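Local coordinates for protein alternansucrase (Leuconostoc mesenteroides, PDB 6HVG) that belongs to glycoside hydrolase family 70, pairing a catalytic region of the TIM-barrel clan with putative cell-wall-binding repeats and a bound calcium ion, at residues A[533-547]-A[1167-1179]. Numbering follows the deposited sequence.
Sequences GFLAYQDDSHRTPNT and KEVVTATRVDERG
Y537 lies with one face of its ring against V1170. V1170 CG1 sits over the ring centre, 3.9 Å from the centroid, a CH-pi contact. V1170 CG2 reaches Y537 CE1, 3.5 Å away. T547 CG2, in the 3-10 turn 545-547, packs against V1170 CG1.

T1171 points toward the loop 539-544. Its hydroxyl OG1 donates to D540 OD2 over 2.8 Å, on the anti side of the carboxylate. R543 grips the same OD2 side-on with NE and NH2. NE takes the syn lone pair at 2.8 Å from D540 OD2, and NH2 comes from above the carboxylate plane. Three donors thus hold one oxygen. D540 CG lies anti to its backbone N (chi1 176°), which turns the carboxylate toward T1171. Next to it, T544 OG1 donates to V1169 O at 2.6 Å.

Strands 534-537 and 1167-1175 pair antiparallel. V1175 N bonds F534 O in a nearly straight line (178°). A536 and T1173 exchange two backbone bonds. A536 O also accepts Q538 NE2, 2.9 Å away, which arrives from the opposite face of its carbonyl plane to T1173 N. The methyl of A536 touches V1175 CG1. R1174 bends back at chi2 (78°) and lays its guanidinium face over G533; its NE and NH2 bond E520 O and D521 O.

The two strands are neighbours in a six-stranded antiparallel sheet, next to its outermost strand 1190-1197; strand 1248-1252 lies on the other flank of 534-537.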
loop_
_atom_site.group_PDB
_atom_site.type_symbol
_atom_site.label_atom_id
_atom_site.label_comp_id
_atom_site.label_asym_id
_atom_site.label_seq_id
_atom_site.Cartn_x
_atom_site.Cartn_y
_atom_site.Cartn_z
ATOM N N GLY A 533 2.054 -8.225 -2.477
ATOM C CA GLY A 533 3.342 -8.870 -2.171
ATOM C C GLY A 533 4.216 -9.107 -3.388
ATOM O O GLY A 533 3.735 -9.107 -4.506
ATOM N N PHE A 534 5.504 -9.328 -3.165
ATOM C CA PHE A 534 6.457 -9.453 -4.257
ATOM C C PHE A 534 7.241 -10.750 -4.250
ATOM O O PHE A 534 7.505 -11.323 -3.181
ATOM C CB PHE A 534 7.488 -8.337 -4.183
ATOM C CG PHE A 534 6.902 -6.973 -4.128
ATOM C CD1 PHE A 534 6.311 -6.407 -5.243
ATOM C CD2 PHE A 534 6.959 -6.250 -2.971
ATOM C CE1 PHE A 534 5.763 -5.149 -5.192
ATOM C CE2 PHE A 534 6.431 -4.980 -2.919
ATOM C CZ PHE A 534 5.840 -4.429 -4.034
ATOM N N LEU A 535 7.674 -11.137 -5.453
ATOM C CA LEU A 535 8.570 -12.249 -5.686
ATOM C C LEU A 535 9.849 -11.738 -6.332
ATOM O O LEU A 535 9.790 -11.024 -7.315
ATOM C CB LEU A 535 7.941 -13.235 -6.646
ATOM C CG LEU A 535 6.666 -13.925 -6.172
ATOM C CD1 LEU A 535 6.116 -14.819 -7.278
ATOM C CD2 LEU A 535 6.954 -14.721 -4.926
ATOM N N ALA A 536 11.006 -12.087 -5.770
ATOM C CA ALA A 536 12.274 -11.731 -6.386
ATOM C C ALA A 536 12.771 -12.917 -7.213
ATOM O O ALA A 536 12.854 -14.028 -6.710
ATOM C CB ALA A 536 13.291 -11.361 -5.337
ATOM N N TYR A 537 13.109 -12.677 -8.474
ATOM C CA TYR A 537 13.637 -13.715 -9.326
ATOM C C TYR A 537 15.092 -14.004 -8.978
ATOM O O TYR A 537 15.841 -13.105 -8.588
ATOM C CB TYR A 537 13.546 -13.337 -10.804
ATOM C CG TYR A 537 12.156 -13.047 -11.331
ATOM C CD1 TYR A 537 11.030 -13.541 -10.727
ATOM C CD2 TYR A 537 11.982 -12.269 -12.471
ATOM C CE1 TYR A 537 9.756 -13.235 -11.210
ATOM C CE2 TYR A 537 10.719 -11.993 -12.972
ATOM C CZ TYR A 537 9.614 -12.480 -12.329
ATOM O OH TYR A 537 8.378 -12.193 -12.801
ATOM N N GLN A 538 15.497 -15.268 -9.158
ATOM C CA GLN A 538 16.851 -15.708 -8.801
ATOM C C GLN A 538 17.654 -16.186 -10.000
ATOM O O GLN A 538 17.095 -16.597 -11.010
ATOM C CB GLN A 538 16.773 -16.806 -7.755
ATOM C CG GLN A 538 15.875 -16.482 -6.572
ATOM C CD GLN A 538 16.363 -15.312 -5.743
ATOM O OE1 GLN A 538 17.537 -15.200 -5.423
ATOM N NE2 GLN A 538 15.450 -14.418 -5.405
ATOM N N ASP A 539 18.976 -16.092 -9.879
ATOM C CA ASP A 539 19.914 -16.636 -10.878
ATOM C C ASP A 539 20.123 -18.102 -10.607
ATOM O O ASP A 539 20.818 -18.452 -9.659
ATOM C CB ASP A 539 21.266 -15.920 -10.818
ATOM C CG ASP A 539 21.201 -14.492 -11.316
ATOM O OD1 ASP A 539 20.202 -14.098 -11.953
ATOM O OD2 ASP A 539 22.179 -13.762 -11.090
ATOM N N ASP A 540 19.541 -18.946 -11.462
ATOM C CA ASP A 540 19.520 -20.383 -11.254
ATOM C C ASP A 540 19.731 -21.081 -12.605
ATOM O O ASP A 540 18.780 -21.531 -13.256
ATOM C CB ASP A 540 18.190 -20.757 -10.590
ATOM C CG ASP A 540 17.999 -22.262 -10.396
ATOM O OD1 ASP A 540 18.963 -23.062 -10.576
ATOM O OD2 ASP A 540 16.853 -22.626 -10.034
ATOM N N SER A 541 21.001 -21.152 -13.008
ATOM C CA SER A 541 21.408 -21.738 -14.284
ATOM C C SER A 541 21.071 -23.241 -14.463
ATOM O O SER A 541 20.900 -23.697 -15.591
ATOM C CB SER A 541 22.902 -21.533 -14.470
ATOM O OG SER A 541 23.616 -22.115 -13.396
ATOM N N HIS A 542 20.953 -24.006 -13.372
ATOM C CA HIS A 542 20.596 -25.422 -13.480
ATOM C C HIS A 542 19.139 -25.647 -13.947
ATOM O O HIS A 542 18.891 -26.421 -14.873
ATOM C CB HIS A 542 20.850 -26.154 -12.160
ATOM C CG HIS A 542 20.776 -27.649 -12.283
ATOM N ND1 HIS A 542 19.724 -28.394 -11.779
ATOM C CD2 HIS A 542 21.606 -28.536 -12.892
ATOM C CE1 HIS A 542 19.911 -29.670 -12.065
ATOM N NE2 HIS A 542 21.043 -29.783 -12.743
ATOM N N ARG A 543 18.185 -24.961 -13.321
ATOM C CA ARG A 543 16.764 -25.204 -13.567
ATOM C C ARG A 543 16.088 -24.208 -14.498
ATOM O O ARG A 543 15.100 -24.548 -15.159
ATOM C CB ARG A 543 16.002 -25.194 -12.253
ATOM C CG ARG A 543 16.393 -26.326 -11.311
ATOM C CD ARG A 543 15.530 -26.349 -10.067
ATOM N NE ARG A 543 15.719 -25.126 -9.308
ATOM C CZ ARG A 543 15.108 -24.839 -8.168
ATOM N NH1 ARG A 543 14.261 -25.685 -7.612
ATOM N NH2 ARG A 543 15.349 -23.677 -7.583
ATOM N N THR A 544 16.597 -22.984 -14.564
ATOM C CA THR A 544 15.870 -21.914 -15.239
ATOM C C THR A 544 16.854 -20.940 -15.905
ATOM O O THR A 544 16.846 -19.742 -15.654
ATOM C CB THR A 544 14.890 -21.245 -14.243
ATOM O OG1 THR A 544 14.139 -20.245 -14.908
ATOM C CG2 THR A 544 15.602 -20.614 -13.101
ATOM N N PRO A 545 17.709 -21.475 -16.782
ATOM C CA PRO A 545 18.792 -20.679 -17.349
ATOM C C PRO A 545 18.333 -19.491 -18.239
ATOM O O PRO A 545 19.052 -18.509 -18.330
ATOM C CB PRO A 545 19.593 -21.708 -18.153
ATOM C CG PRO A 545 18.584 -22.725 -18.556
ATOM C CD PRO A 545 17.575 -22.785 -17.449
ATOM N N ASN A 546 17.169 -19.580 -18.884
ATOM C CA ASN A 546 16.659 -18.465 -19.718
ATOM C C ASN A 546 16.426 -17.200 -18.903
ATOM O O ASN A 546 16.470 -16.085 -19.412
ATOM C CB ASN A 546 15.331 -18.841 -20.401
ATOM C CG ASN A 546 15.446 -20.080 -21.269
ATOM O OD1 ASN A 546 16.545 -20.552 -21.556
ATOM N ND2 ASN A 546 14.317 -20.591 -21.705
ATOM N N THR A 547 16.172 -17.415 -17.620
ATOM C CA THR A 547 15.801 -16.401 -16.666
ATOM C C THR A 547 16.992 -15.868 -15.878
ATOM O O THR A 547 16.850 -14.955 -15.078
ATOM C CB THR A 547 14.774 -17.030 -15.738
ATOM O OG1 THR A 547 13.534 -17.110 -16.462
ATOM C CG2 THR A 547 14.599 -16.234 -14.441
ATOM N N LYS A 1167 4.639 -16.097 -21.191
ATOM C CA LYS A 1167 4.992 -16.737 -19.915
ATOM C C LYS A 1167 6.348 -17.389 -19.965
ATOM O O LYS A 1167 6.748 -17.892 -20.991
ATOM C CB LYS A 1167 3.967 -17.798 -19.519
ATOM C CG LYS A 1167 2.527 -17.309 -19.456
ATOM C CD LYS A 1167 1.602 -18.376 -18.876
ATOM C CE LYS A 1167 0.158 -17.932 -18.957
ATOM N NZ LYS A 1167 -0.730 -18.796 -18.150
ATOM N N GLU A 1168 7.056 -17.329 -18.846
ATOM C CA GLU A 1168 8.326 -18.031 -18.651
ATOM C C GLU A 1168 8.328 -18.620 -17.249
ATOM O O GLU A 1168 7.508 -18.236 -16.404
ATOM C CB GLU A 1168 9.524 -17.106 -18.746
ATOM C CG GLU A 1168 9.757 -16.448 -20.090
ATOM C CD GLU A 1168 10.943 -15.494 -20.042
ATOM O OE1 GLU A 1168 10.752 -14.350 -19.569
ATOM O OE2 GLU A 1168 12.078 -15.881 -20.426
ATOM N N VAL A 1169 9.237 -19.563 -17.014
ATOM C CA VAL A 1169 9.362 -20.168 -15.704
ATOM C C VAL A 1169 10.576 -19.554 -15.044
ATOM O O VAL A 1169 11.685 -19.696 -15.535
ATOM C CB VAL A 1169 9.482 -21.708 -15.761
ATOM C CG1 VAL A 1169 9.722 -22.284 -14.376
ATOM C CG2 VAL A 1169 8.220 -22.311 -16.347
ATOM N N VAL A 1170 10.344 -18.871 -13.928
ATOM C CA VAL A 1170 11.405 -18.228 -13.146
ATOM C C VAL A 1170 11.610 -19.003 -11.845
ATOM O O VAL A 1170 10.749 -19.796 -11.454
ATOM C CB VAL A 1170 11.046 -16.749 -12.777
ATOM C CG1 VAL A 1170 10.711 -15.939 -14.017
ATOM C CG2 VAL A 1170 9.895 -16.686 -11.762
ATOM N N THR A 1171 12.748 -18.764 -11.193
ATOM C CA THR A 1171 12.992 -19.225 -9.828
ATOM C C THR A 1171 12.763 -18.038 -8.887
ATOM O O THR A 1171 13.460 -17.028 -8.977
ATOM C CB THR A 1171 14.426 -19.755 -9.655
ATOM O OG1 THR A 1171 14.580 -20.956 -10.396
ATOM C CG2 THR A 1171 14.705 -20.078 -8.208
ATOM N N ALA A 1172 11.813 -18.174 -7.970
ATOM C CA ALA A 1172 11.310 -17.034 -7.233
ATOM C C ALA A 1172 11.309 -17.233 -5.737
ATOM O O ALA A 1172 11.020 -18.319 -5.244
ATOM C CB ALA A 1172 9.903 -16.689 -7.704
ATOM N N THR A 1173 11.595 -16.156 -5.021
ATOM C CA THR A 1173 11.516 -16.111 -3.571
ATOM C C THR A 1173 10.565 -14.999 -3.157
ATOM O O THR A 1173 10.578 -13.926 -3.750
ATOM C CB THR A 1173 12.899 -15.820 -2.973
ATOM O OG1 THR A 1173 13.827 -16.823 -3.392
ATOM C CG2 THR A 1173 12.860 -15.779 -1.455
ATOM N N ARG A 1174 9.734 -15.253 -2.145
ATOM C CA ARG A 1174 8.786 -14.255 -1.625
ATOM C C ARG A 1174 9.505 -13.224 -0.791
ATOM O O ARG A 1174 10.200 -13.562 0.152
ATOM C CB ARG A 1174 7.712 -14.925 -0.800
ATOM C CG ARG A 1174 6.670 -14.007 -0.202
ATOM C CD ARG A 1174 5.642 -13.581 -1.241
ATOM N NE ARG A 1174 4.558 -12.857 -0.612
ATOM C CZ ARG A 1174 4.673 -11.617 -0.143
ATOM N NH1 ARG A 1174 5.818 -10.929 -0.257
ATOM N NH2 ARG A 1174 3.626 -11.047 0.438
ATOM N N VAL A 1175 9.352 -11.956 -1.179
ATOM C CA VAL A 1175 10.139 -10.862 -0.601
ATOM C C VAL A 1175 9.274 -9.673 -0.296
ATOM O O VAL A 1175 8.171 -9.534 -0.843
ATOM C CB VAL A 1175 11.221 -10.360 -1.561
ATOM C CG1 VAL A 1175 12.319 -11.383 -1.721
ATOM C CG2 VAL A 1175 10.620 -10.020 -2.914
ATOM N N ASP A 1176 9.804 -8.813 0.575
ATOM C CA ASP A 1176 9.189 -7.522 0.889
ATOM C C ASP A 1176 9.713 -6.460 -0.068
ATOM O O ASP A 1176 10.494 -6.769 -0.975
ATOM C CB ASP A 1176 9.413 -7.139 2.359
ATOM C CG ASP A 1176 10.878 -6.919 2.725
ATOM O OD1 ASP A 1176 11.728 -6.701 1.844
ATOM O OD2 ASP A 1176 11.193 -6.919 3.930
ATOM N N GLU A 1177 9.263 -5.224 0.090
ATOM C CA GLU A 1177 9.617 -4.174 -0.873
ATOM C C GLU A 1177 11.112 -3.997 -1.094
ATOM O O GLU A 1177 11.524 -3.629 -2.194
ATOM C CB GLU A 1177 9.009 -2.852 -0.448
ATOM C CG GLU A 1177 9.624 -2.269 0.816
ATOM C CD GLU A 1177 8.773 -1.166 1.383
ATOM O OE1 GLU A 1177 7.628 -1.448 1.784
ATOM O OE2 GLU A 1177 9.243 -0.032 1.389
ATOM N N ARG A 1178 11.916 -4.288 -0.073
ATOM C CA ARG A 1178 13.382 -4.212 -0.184
ATOM C C ARG A 1178 14.056 -5.456 -0.757
ATOM O O ARG A 1178 15.288 -5.526 -0.820
ATOM C CB ARG A 1178 14.007 -3.917 1.185
ATOM C CG ARG A 1178 13.670 -2.544 1.739
ATOM C CD ARG A 1178 14.325 -2.307 3.077
ATOM N NE ARG A 1178 14.123 -0.946 3.536
ATOM C CZ ARG A 1178 12.988 -0.474 4.053
ATOM N NH1 ARG A 1178 11.918 -1.251 4.185
ATOM N NH2 ARG A 1178 12.912 0.809 4.417
ATOM N N GLY A 1179 13.278 -6.452 -1.145
ATOM C CA GLY A 1179 13.856 -7.680 -1.682
ATOM C C GLY A 1179 14.467 -8.610 -0.639
ATOM O O GLY A 1179 15.293 -9.437 -0.953
HETATM O O HOH W 1 14.297 -14.230 -19.665
#